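Local coordinates for protein extracellular ligand-binding receptor (Desulfohalobium retbaense DSM 5692, PDB 5ERE) that probably senses small molecules outside the cell, pairing a leucine-binding-protein-like module that holds 2-oxo-4-methylpentanoic acid with a tandem PAS-type sensor that holds cytosine, at residues P326-F340 against L544-A558. Numbering follows the deposited sequence.
Sequences PMLLTQTAQELNAIF and LWTSIGLHGTNYRLA
Helix 326-340, with Leu329, Ala333 and Asn337 on the side that touches the hairpin, runs almost parallel to strand 544-550, their axes coming within 8.1 Å at an angle of 5°, and at 146° to the returning strand 553-558. Leu329 straddles the hairpin: with CG anti to the backbone N (chi1 -178°) the branch point lies over the strands, and the second torsion sends CD1 to 3.7 Å from CG of Leu557 and CD2 to 3.9 Å from CB of Leu544. An alanine here would lose both branches and is likely to open a gap between the helix and the two strands. One turn on, Ala333 is small enough to sit close against the strands, its CB 3.8 Å from CG2 of Thr546, while CD2 of Leu557 rests against its backbone N. This long helix, 324-357, packs on the C-terminal five-stranded antiparallel sheet, consistent with the second module of a tandem PAS sensor, and continues toward the cytosine-binding one; helix 461-470 flanks the same layer, with Ile465 against Leu336 and Phe462 against Ile548. Leu336 and Leu557 meet tip to tip, and CD1 of Leu336 also touches CD1 of Ile548 at 3.6 Å. That same Ile548 methyl lies at the edge of the Phe340 ring, and Phe340 CB packs 3.7 Å from CD1 of Leu550. No direct hydrogen bond joins the segments; polar Asn337 suits the wetter margin, where its OD1 accepts from two waters, one donating to Gly549 O at 2.8 Å and the other accepting from Gly549 N. At the backbone angles of Gly549 a CB would be pressed against Ile548 O, and it would also collide with Thr553 O, which calls for glycine.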
loop_
_atom_site.group_PDB
_atom_site.type_symbol
_atom_site.label_atom_id
_atom_site.label_comp_id
_atom_site.label_asym_id
_atom_site.label_seq_id
_atom_site.Cartn_x
_atom_site.Cartn_y
_atom_site.Cartn_z
ATOM N N PRO A 326 7.368 -0.380 13.267
ATOM C CA PRO A 326 6.702 0.329 14.359
ATOM C C PRO A 326 5.868 1.487 13.862
ATOM O O PRO A 326 4.832 1.789 14.437
ATOM C CB PRO A 326 7.872 0.816 15.251
ATOM C CG PRO A 326 9.131 0.632 14.412
ATOM C CD PRO A 326 8.811 -0.553 13.514
HETATM N N MSE A 327 6.311 2.156 12.811
HETATM C CA MSE A 327 5.482 3.214 12.223
HETATM C C MSE A 327 4.068 2.734 11.807
HETATM O O MSE A 327 3.031 3.332 12.121
HETATM C CB MSE A 327 6.180 3.748 10.994
HETATM C CG MSE A 327 5.469 4.941 10.376
HETATM SE SE MSE A 327 6.133 5.327 8.607
HETATM C CE MSE A 327 5.477 3.729 7.690
ATOM N N LEU A 328 4.028 1.646 11.061
ATOM C CA LEU A 328 2.735 1.169 10.573
ATOM C C LEU A 328 1.863 0.759 11.765
ATOM O O LEU A 328 0.687 1.074 11.810
ATOM C CB LEU A 328 2.919 -0.006 9.588
ATOM C CG LEU A 328 3.405 0.372 8.181
ATOM C CD1 LEU A 328 3.737 -0.901 7.349
ATOM C CD2 LEU A 328 2.349 1.189 7.449
ATOM N N LEU A 329 2.440 0.117 12.773
ATOM C CA LEU A 329 1.641 -0.256 13.935
ATOM C C LEU A 329 1.096 0.975 14.649
ATOM O O LEU A 329 -0.097 1.057 14.958
ATOM C CB LEU A 329 2.473 -1.085 14.909
ATOM C CG LEU A 329 1.731 -1.571 16.152
ATOM C CD1 LEU A 329 0.498 -2.480 15.813
ATOM C CD2 LEU A 329 2.709 -2.304 16.993
ATOM N N THR A 330 1.969 1.947 14.894
ATOM C CA THR A 330 1.549 3.169 15.571
ATOM C C THR A 330 0.485 3.910 14.807
ATOM O O THR A 330 -0.514 4.322 15.386
ATOM C CB THR A 330 2.747 4.127 15.813
ATOM O OG1 THR A 330 3.735 3.440 16.587
ATOM C CG2 THR A 330 2.283 5.355 16.560
ATOM N N GLN A 331 0.684 4.059 13.503
ATOM C CA GLN A 331 -0.306 4.745 12.671
ATOM C C GLN A 331 -1.668 4.053 12.718
ATOM O O GLN A 331 -2.712 4.691 12.663
ATOM C CB GLN A 331 0.188 4.834 11.233
ATOM C CG GLN A 331 1.328 5.856 11.066
ATOM C CD GLN A 331 1.914 5.878 9.666
ATOM O OE1 GLN A 331 1.638 5.000 8.836
ATOM N NE2 GLN A 331 2.730 6.894 9.392
ATOM N N THR A 332 -1.652 2.737 12.843
ATOM C CA THR A 332 -2.902 1.980 12.911
ATOM C C THR A 332 -3.533 2.143 14.287
ATOM O O THR A 332 -4.742 2.387 14.379
ATOM C CB THR A 332 -2.669 0.474 12.621
ATOM O OG1 THR A 332 -1.982 0.342 11.380
ATOM C CG2 THR A 332 -3.993 -0.349 12.560
ATOM N N ALA A 333 -2.716 1.994 15.346
ATOM C CA ALA A 333 -3.173 2.250 16.720
ATOM C C ALA A 333 -3.829 3.616 16.811
ATOM O O ALA A 333 -4.853 3.788 17.477
ATOM C CB ALA A 333 -2.012 2.187 17.708
ATOM N N GLN A 334 -3.207 4.597 16.164
ATOM C CA GLN A 334 -3.702 5.969 16.247
ATOM C C GLN A 334 -5.021 6.147 15.519
ATOM O O GLN A 334 -5.904 6.866 15.998
ATOM C CB GLN A 334 -2.674 6.941 15.674
ATOM C CG GLN A 334 -1.485 7.101 16.576
ATOM C CD GLN A 334 -0.394 7.943 15.961
ATOM O OE1 GLN A 334 -0.487 8.382 14.811
ATOM N NE2 GLN A 334 0.651 8.167 16.723
ATOM N N GLU A 335 -5.174 5.533 14.348
ATOM C CA GLU A 335 -6.436 5.693 13.662
ATOM C C GLU A 335 -7.535 5.058 14.496
ATOM O O GLU A 335 -8.606 5.644 14.653
ATOM C CB GLU A 335 -6.406 5.092 12.266
ATOM C CG GLU A 335 -7.740 5.236 11.558
ATOM C CD GLU A 335 -7.656 4.992 10.067
ATOM O OE1 GLU A 335 -6.589 4.540 9.617
ATOM O OE2 GLU A 335 -8.656 5.243 9.347
ATOM N N LEU A 336 -7.258 3.875 15.050
ATOM C CA LEU A 336 -8.233 3.181 15.891
ATOM C C LEU A 336 -8.582 3.983 17.154
ATOM O O LEU A 336 -9.748 4.071 17.515
ATOM C CB LEU A 336 -7.725 1.782 16.280
ATOM C CG LEU A 336 -7.727 0.762 15.128
ATOM C CD1 LEU A 336 -6.875 -0.481 15.425
ATOM C CD2 LEU A 336 -9.175 0.354 14.686
ATOM N N ASN A 337 -7.590 4.547 17.848
ATOM C CA ASN A 337 -7.892 5.348 19.040
ATOM C C ASN A 337 -8.735 6.562 18.721
ATOM O O ASN A 337 -9.623 6.903 19.484
ATOM C CB ASN A 337 -6.610 5.786 19.757
ATOM C CG ASN A 337 -5.930 4.610 20.488
ATOM O OD1 ASN A 337 -6.602 3.689 20.982
ATOM N ND2 ASN A 337 -4.607 4.622 20.523
ATOM N N ALA A 338 -8.467 7.206 17.593
ATOM C CA ALA A 338 -9.234 8.380 17.210
ATOM C C ALA A 338 -10.666 8.006 16.774
ATOM O O ALA A 338 -11.636 8.740 17.007
ATOM C CB ALA A 338 -8.527 9.112 16.111
ATOM N N ILE A 339 -10.821 6.862 16.136
ATOM C CA ILE A 339 -12.178 6.414 15.850
ATOM C C ILE A 339 -12.947 6.159 17.140
ATOM O O ILE A 339 -14.065 6.653 17.310
ATOM C CB ILE A 339 -12.165 5.149 14.960
ATOM C CG1 ILE A 339 -11.677 5.568 13.582
ATOM C CG2 ILE A 339 -13.534 4.549 14.881
ATOM C CD1 ILE A 339 -11.343 4.382 12.659
ATOM N N PHE A 340 -12.360 5.402 18.059
ATOM C CA PHE A 340 -12.984 5.160 19.354
ATOM C C PHE A 340 -13.278 6.465 20.128
ATOM O O PHE A 340 -14.310 6.584 20.783
ATOM C CB PHE A 340 -12.088 4.270 20.225
ATOM C CG PHE A 340 -12.195 2.775 19.936
ATOM C CD1 PHE A 340 -13.426 2.132 19.835
ATOM C CD2 PHE A 340 -11.035 2.009 19.805
ATOM C CE1 PHE A 340 -13.490 0.728 19.591
ATOM C CE2 PHE A 340 -11.098 0.644 19.553
ATOM C CZ PHE A 340 -12.344 0.013 19.438
ATOM N N LEU A 544 5.474 -7.109 16.778
ATOM C CA LEU A 544 5.319 -5.913 17.603
ATOM C C LEU A 544 3.889 -5.784 18.044
ATOM O O LEU A 544 2.966 -6.000 17.235
ATOM C CB LEU A 544 5.758 -4.667 16.831
ATOM C CG LEU A 544 7.146 -4.733 16.205
ATOM C CD1 LEU A 544 7.342 -3.524 15.307
ATOM C CD2 LEU A 544 8.234 -4.825 17.284
ATOM N N TRP A 545 3.657 -5.449 19.309
ATOM C CA TRP A 545 2.275 -5.102 19.696
ATOM C C TRP A 545 2.102 -3.945 20.643
ATOM O O TRP A 545 3.012 -3.573 21.415
ATOM C CB TRP A 545 1.558 -6.317 20.297
ATOM C CG TRP A 545 1.842 -6.636 21.735
ATOM C CD1 TRP A 545 1.156 -6.193 22.828
ATOM C CD2 TRP A 545 2.837 -7.530 22.226
ATOM N NE1 TRP A 545 1.679 -6.744 23.970
ATOM C CE2 TRP A 545 2.710 -7.569 23.626
ATOM C CE3 TRP A 545 3.828 -8.297 21.618
ATOM C CZ2 TRP A 545 3.541 -8.350 24.428
ATOM C CZ3 TRP A 545 4.659 -9.062 22.421
ATOM C CH2 TRP A 545 4.505 -9.079 23.810
ATOM N N THR A 546 0.904 -3.374 20.542
ATOM C CA THR A 546 0.445 -2.303 21.400
ATOM C C THR A 546 -1.017 -2.590 21.759
ATOM O O THR A 546 -1.537 -3.672 21.469
ATOM C CB THR A 546 0.628 -0.898 20.714
ATOM O OG1 THR A 546 0.320 0.130 21.656
ATOM C CG2 THR A 546 -0.258 -0.723 19.475
ATOM N N SER A 547 -1.667 -1.644 22.419
ATOM C CA SER A 547 -3.029 -1.822 22.853
ATOM C C SER A 547 -3.860 -0.612 22.474
ATOM O O SER A 547 -3.368 0.511 22.420
ATOM C CB SER A 547 -3.106 -2.073 24.355
ATOM O OG SER A 547 -2.505 -3.306 24.699
ATOM N N ILE A 548 -5.118 -0.895 22.177
ATOM C CA ILE A 548 -6.145 0.102 21.937
ATOM C C ILE A 548 -7.399 -0.227 22.738
ATOM O O ILE A 548 -7.727 -1.398 22.954
ATOM C CB ILE A 548 -6.522 0.165 20.458
ATOM C CG1 ILE A 548 -6.760 -1.270 19.932
ATOM C CG2 ILE A 548 -5.418 0.853 19.673
ATOM C CD1 ILE A 548 -7.651 -1.300 18.859
ATOM N N GLY A 549 -8.123 0.798 23.164
ATOM C CA GLY A 549 -9.375 0.565 23.861
ATOM C C GLY A 549 -9.951 1.768 24.575
ATOM O O GLY A 549 -9.442 2.879 24.441
ATOM N N LEU A 550 -11.013 1.528 25.333
ATOM C CA LEU A 550 -11.661 2.546 26.144
ATOM C C LEU A 550 -12.215 1.957 27.434
ATOM O O LEU A 550 -12.601 0.783 27.475
ATOM C CB LEU A 550 -12.827 3.216 25.383
ATOM C CG LEU A 550 -12.625 4.033 24.109
ATOM C CD1 LEU A 550 -13.982 4.349 23.453
ATOM C CD2 LEU A 550 -11.874 5.338 24.432
ATOM N N HIS A 551 -12.255 2.787 28.475
ATOM C CA HIS A 551 -13.022 2.500 29.686
ATOM C C HIS A 551 -12.621 1.166 30.322
ATOM O O HIS A 551 -13.472 0.477 30.903
ATOM C CB HIS A 551 -14.523 2.481 29.383
ATOM C CG HIS A 551 -15.028 3.722 28.720
ATOM N ND1 HIS A 551 -14.848 4.979 29.266
ATOM C CD2 HIS A 551 -15.713 3.905 27.565
ATOM C CE1 HIS A 551 -15.400 5.882 28.472
ATOM N NE2 HIS A 551 -15.933 5.258 27.434
ATOM N N GLY A 552 -11.334 0.824 30.211
ATOM C CA GLY A 552 -10.796 -0.373 30.837
ATOM C C GLY A 552 -10.892 -1.634 30.002
ATOM O O GLY A 552 -10.479 -2.707 30.449
ATOM N N THR A 553 -11.429 -1.507 28.788
ATOM C CA THR A 553 -11.500 -2.632 27.839
ATOM C C THR A 553 -10.471 -2.368 26.761
ATOM O O THR A 553 -10.593 -1.458 25.950
ATOM C CB THR A 553 -12.888 -2.802 27.231
ATOM O OG1 THR A 553 -13.816 -3.047 28.284
ATOM C CG2 THR A 553 -12.938 -3.980 26.185
ATOM N N ASN A 554 -9.398 -3.120 26.825
ATOM C CA ASN A 554 -8.306 -2.964 25.896
ATOM C C ASN A 554 -8.103 -4.211 25.037
ATOM O O ASN A 554 -8.294 -5.331 25.503
ATOM C CB ASN A 554 -7.029 -2.614 26.667
ATOM C CG ASN A 554 -7.200 -1.359 27.513
ATOM O OD1 ASN A 554 -7.428 -0.265 26.993
ATOM N ND2 ASN A 554 -7.123 -1.517 28.819
ATOM N N TYR A 555 -7.731 -3.973 23.778
ATOM C CA TYR A 555 -7.400 -5.009 22.809
ATOM C C TYR A 555 -5.966 -4.869 22.416
ATOM O O TYR A 555 -5.446 -3.739 22.288
ATOM C CB TYR A 555 -8.275 -4.898 21.541
ATOM C CG TYR A 555 -9.713 -4.709 21.848
ATOM C CD1 TYR A 555 -10.491 -5.749 22.315
ATOM C CD2 TYR A 555 -10.295 -3.468 21.701
ATOM C CE1 TYR A 555 -11.825 -5.549 22.612
ATOM C CE2 TYR A 555 -11.592 -3.269 21.991
ATOM C CZ TYR A 555 -12.362 -4.302 22.446
ATOM O OH TYR A 555 -13.685 -4.048 22.731
ATOM N N ARG A 556 -5.337 -6.008 22.165
ATOM C CA ARG A 556 -3.982 -6.011 21.675
ATOM C C ARG A 556 -3.978 -5.971 20.168
ATOM O O ARG A 556 -4.715 -6.716 19.515
ATOM C CB ARG A 556 -3.210 -7.240 22.172
ATOM C CG ARG A 556 -3.337 -7.491 23.644
ATOM C CD ARG A 556 -2.470 -6.538 24.500
ATOM N NE ARG A 556 -2.533 -6.912 25.913
ATOM C CZ ARG A 556 -3.016 -6.161 26.906
ATOM N NH1 ARG A 556 -3.479 -4.941 26.685
ATOM N NH2 ARG A 556 -3.019 -6.631 28.150
ATOM N N LEU A 557 -3.121 -5.088 19.648
ATOM C CA LEU A 557 -2.945 -4.804 18.245
ATOM C C LEU A 557 -1.537 -5.197 17.914
ATOM O O LEU A 557 -0.581 -4.591 18.421
ATOM C CB LEU A 557 -3.194 -3.311 17.952
ATOM C CG LEU A 557 -3.161 -2.846 16.496
ATOM C CD1 LEU A 557 -4.437 -3.298 15.752
ATOM C CD2 LEU A 557 -3.013 -1.315 16.452
ATOM N N ALA A 558 -1.399 -6.236 17.091
ATOM C CA ALA A 558 -0.089 -6.815 16.803
ATOM C C ALA A 558 0.202 -6.755 15.327
ATOM O O ALA A 558 -0.677 -6.999 14.482
ATOM C CB ALA A 558 -0.023 -8.224 17.277
HETATM O O HOH W 1 -9.136 4.705 22.392
HETATM O O HOH W 2 -6.188 3.226 23.768
#